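Local coordinates for NADPH Quinone Oxidoreductase (PDB 4F8Y), which probably catalyses the FAD-dependent reduction of quinones such as menadione, with NADPH as hydride donor, at residues I3-T8 with V33-L38. Sequence-based numbering, arbitrary orientation.
Sequences ILIVYT and VSTLDL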
ATOM      1  N   ILE A   3     -10.903  -1.284 -21.908  1.00 13.64           N
ATOM      2  CA  ILE A   3     -11.055  -1.129 -20.465  1.00 13.83           C
ATOM      3  C   ILE A   3     -10.351  -2.246 -19.713  1.00 14.89           C
ATOM      4  O   ILE A   3     -10.656  -3.421 -19.909  1.00 14.58           O
ATOM      5  CB  ILE A   3     -12.545  -1.095 -20.038  1.00 13.90           C
ATOM      6  CG1 ILE A   3     -13.285   0.027 -20.779  1.00 15.60           C
ATOM      7  CG2 ILE A   3     -12.674  -0.942 -18.530  1.00 11.33           C
ATOM      8  CD1 ILE A   3     -14.605   0.422 -20.155  1.00 15.82           C
ATOM      9  N   LEU A   4      -9.405  -1.881 -18.856  1.00 13.40           N
ATOM     10  CA  LEU A   4      -8.765  -2.865 -17.998  1.00 13.70           C
ATOM     11  C   LEU A   4      -9.292  -2.716 -16.570  1.00 12.82           C
ATOM     12  O   LEU A   4      -9.103  -1.675 -15.937  1.00 14.46           O
ATOM     13  CB  LEU A   4      -7.238  -2.720 -18.041  1.00 12.66           C
ATOM     14  CG  LEU A   4      -6.420  -3.642 -17.125  1.00 12.50           C
ATOM     15  CD1 LEU A   4      -6.290  -5.043 -17.703  1.00 13.28           C
ATOM     16  CD2 LEU A   4      -5.050  -3.050 -16.849  1.00 14.33           C
ATOM     17  N   ILE A   5      -9.975  -3.747 -16.081  1.00 13.01           N
ATOM     18  CA  ILE A   5     -10.396  -3.793 -14.684  1.00 12.75           C
ATOM     19  C   ILE A   5      -9.301  -4.506 -13.906  1.00 12.68           C
ATOM     20  O   ILE A   5      -9.019  -5.675 -14.170  1.00 14.26           O
ATOM     21  CB  ILE A   5     -11.721  -4.589 -14.484  1.00 12.13           C
ATOM     22  CG1 ILE A   5     -12.860  -4.030 -15.347  1.00 11.60           C
ATOM     23  CG2 ILE A   5     -12.125  -4.608 -13.005  1.00 10.92           C
ATOM     24  CD1 ILE A   5     -13.925  -5.061 -15.693  1.00 10.88           C
ATOM     25  N   VAL A   6      -8.669  -3.813 -12.962  1.00 12.36           N
ATOM     26  CA  VAL A   6      -7.742  -4.467 -12.041  1.00 12.82           C
ATOM     27  C   VAL A   6      -8.485  -4.767 -10.734  1.00 12.18           C
ATOM     28  O   VAL A   6      -8.896  -3.853 -10.022  1.00 11.15           O
ATOM     29  CB  VAL A   6      -6.479  -3.619 -11.776  1.00 12.13           C
ATOM     30  CG1 VAL A   6      -5.484  -4.398 -10.939  1.00 12.49           C
ATOM     31  CG2 VAL A   6      -5.847  -3.203 -13.090  1.00 13.10           C
ATOM     32  N   TYR A   7      -8.661  -6.054 -10.442  1.00 11.03           N
ATOM     33  CA  TYR A   7      -9.503  -6.506  -9.335  1.00 12.23           C
ATOM     34  C   TYR A   7      -8.679  -7.189  -8.229  1.00 12.28           C
ATOM     35  O   TYR A   7      -7.810  -8.031  -8.497  1.00 12.11           O
ATOM     36  CB  TYR A   7     -10.611  -7.428  -9.872  1.00 12.73           C
ATOM     37  CG  TYR A   7     -11.271  -8.324  -8.840  1.00 12.06           C
ATOM     38  CD1 TYR A   7     -12.329  -7.864  -8.064  1.00 13.21           C
ATOM     39  CD2 TYR A   7     -10.846  -9.639  -8.658  1.00 12.01           C
ATOM     40  CE1 TYR A   7     -12.940  -8.689  -7.124  1.00 13.30           C
ATOM     41  CE2 TYR A   7     -11.444 -10.464  -7.721  1.00 12.18           C
ATOM     42  CZ  TYR A   7     -12.492  -9.985  -6.960  1.00 12.50           C
ATOM     43  OH  TYR A   7     -13.087 -10.804  -6.026  1.00 14.45           O
ATOM     44  N   THR A   8      -8.963  -6.816  -6.986  1.00 11.34           N
ATOM     45  CA  THR A   8      -8.143  -7.218  -5.858  1.00 12.13           C
ATOM     46  C   THR A   8      -9.007  -7.705  -4.700  1.00 11.98           C
ATOM     47  O   THR A   8      -9.555  -6.904  -3.947  1.00 12.27           O
ATOM     48  CB  THR A   8      -7.258  -6.039  -5.369  1.00 10.73           C
ATOM     49  OG1 THR A   8      -6.459  -5.548  -6.454  1.00 12.75           O
ATOM     50  CG2 THR A   8      -6.338  -6.475  -4.225  1.00 12.29           C
ATOM     51  N   VAL A  33     -13.112  -5.321 -23.076  1.00 12.49           N
ATOM     52  CA  VAL A  33     -12.821  -5.317 -21.643  1.00 14.32           C
ATOM     53  C   VAL A  33     -11.935  -6.494 -21.225  1.00 16.34           C
ATOM     54  O   VAL A  33     -12.219  -7.642 -21.553  1.00 16.82           O
ATOM     55  CB  VAL A  33     -14.125  -5.348 -20.798  1.00 15.93           C
ATOM     56  CG1 VAL A  33     -13.811  -5.283 -19.300  1.00 13.95           C
ATOM     57  CG2 VAL A  33     -15.077  -4.225 -21.215  1.00 13.97           C
ATOM     58  N   SER A  34     -10.861  -6.208 -20.499  1.00 14.86           N
ATOM     59  CA  SER A  34     -10.031  -7.273 -19.945  1.00 16.03           C
ATOM     60  C   SER A  34      -9.871  -7.146 -18.417  1.00 17.21           C
ATOM     61  O   SER A  34      -9.576  -6.067 -17.888  1.00 17.14           O
ATOM     62  CB  SER A  34      -8.676  -7.350 -20.662  1.00 16.83           C
ATOM     63  OG  SER A  34      -7.696  -6.550 -20.026  1.00 22.83           O
ATOM     64  N   THR A  35     -10.100  -8.255 -17.718  1.00 15.60           N
ATOM     65  CA  THR A  35     -10.027  -8.283 -16.262  1.00 15.97           C
ATOM     66  C   THR A  35      -8.700  -8.890 -15.785  1.00 15.84           C
ATOM     67  O   THR A  35      -8.278  -9.961 -16.243  1.00 14.47           O
ATOM     68  CB  THR A  35     -11.223  -9.060 -15.641  1.00 14.86           C
ATOM     69  OG1 THR A  35     -12.462  -8.412 -15.976  1.00 12.22           O
ATOM     70  CG2 THR A  35     -11.085  -9.135 -14.122  1.00 11.89           C
ATOM     71  N   LEU A  36      -8.039  -8.186 -14.876  1.00 13.03           N
ATOM     72  CA  LEU A  36      -6.823  -8.679 -14.260  1.00 13.53           C
ATOM     73  C   LEU A  36      -7.108  -8.994 -12.783  1.00 13.91           C
ATOM     74  O   LEU A  36      -7.155  -8.107 -11.924  1.00 13.89           O
ATOM     75  CB  LEU A  36      -5.699  -7.651 -14.414  1.00 11.91           C
ATOM     76  CG  LEU A  36      -4.397  -7.963 -13.702  1.00 10.41           C
ATOM     77  CD1 LEU A  36      -3.878  -9.320 -14.140  1.00 12.24           C
ATOM     78  CD2 LEU A  36      -3.391  -6.845 -13.961  1.00 12.92           C
ATOM     79  N   ASP A  37      -7.341 -10.269 -12.507  1.00 12.40           N
ATOM     80  CA  ASP A  37      -7.537 -10.735 -11.147  1.00 12.95           C
ATOM     81  C   ASP A  37      -6.148 -11.007 -10.557  1.00 14.53           C
ATOM     82  O   ASP A  37      -5.544 -12.063 -10.804  1.00 14.36           O
ATOM     83  CB  ASP A  37      -8.410 -11.994 -11.169  1.00 12.73           C
ATOM     84  CG  ASP A  37      -8.876 -12.424  -9.790  1.00 12.98           C
ATOM     85  OD1 ASP A  37      -8.172 -12.180  -8.793  1.00 13.46           O
ATOM     86  OD2 ASP A  37      -9.952 -13.040  -9.704  1.00 15.49           O
ATOM     87  N   LEU A  38      -5.624 -10.039  -9.809  1.00 14.57           N
ATOM     88  CA  LEU A  38      -4.272 -10.162  -9.266  1.00 14.58           C
ATOM     89  C   LEU A  38      -4.115 -11.429  -8.408  1.00 14.58           C
ATOM     90  O   LEU A  38      -3.076 -12.096  -8.452  1.00 13.85           O
ATOM     91  CB  LEU A  38      -3.887  -8.903  -8.474  1.00 12.98           C
ATOM     92  CG  LEU A  38      -3.850  -7.590  -9.252  1.00 11.14           C
ATOM     93  CD1 LEU A  38      -3.538  -6.433  -8.321  1.00 11.34           C
ATOM     94  CD2 LEU A  38      -2.853  -7.666 -10.390  1.00 11.04           C
TER
HETATM   95  O   HOH W   1      -7.668 -10.291  -7.148  1.00 11.61           O
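Parallel pairing of the first two strands of the flavodoxin-like fold sets residues 3-7 beside 33-37, with Ile3 opposite Val33 and Tyr7 opposite Asp37. Backbone bonds alternate between the strands: Ser34 donates to Ile3, Ile5 to Ser34, Leu36 to Ile5 and Tyr7 to Leu36. Leu36 N meets Ile5 O at 2.8 Å in an almost straight bond (179°), and beyond the last paired residues Leu38 N still reaches Tyr7 O at 3.2 Å. On the face bearing Ile5 and Tyr7, Ile5 CG1 stands anti to the carbonyl carbon (chi1 -56°), which carries CD1 to within 3.6 Å of Val33 CG1 and beside Thr35 OG1. That hydroxyl is hydrogen-bonded to Gln24 of helix 15-26, the crossover helix of this beta-alpha-beta unit, whose Leu20 also packs on Ile5 and Tyr7. Tyr7 and Asp37 run side by side, their ring and carboxylate planes nearly perpendicular at 88°. The acid lies at the ring edge, Asp37 OD2 being 3.6 Å from Tyr7 CE2, while a water donates to both Tyr7 O and Asp37 OD1; the latter also accepts a bond from Ala40 N. The Tyr7 side chain is about 7 Å from the bound FAD, so this end of the pair lies near the cofactor. Across the other face, Leu4 CD1 presses against Ser34 OG at 3.1 Å, a tight contact around a hydroxyl that is buried without a polar partner. Leu70 of helix 65-73 packs on both Leu4 and Ser34. Farther along, Val6 CG1 meets Leu38 CD1 at 3.8 Å, and Leu38 CD1 also touches Thr8 OG1, while Leu92 of helix 90-99 contacts both Thr8 and Leu38.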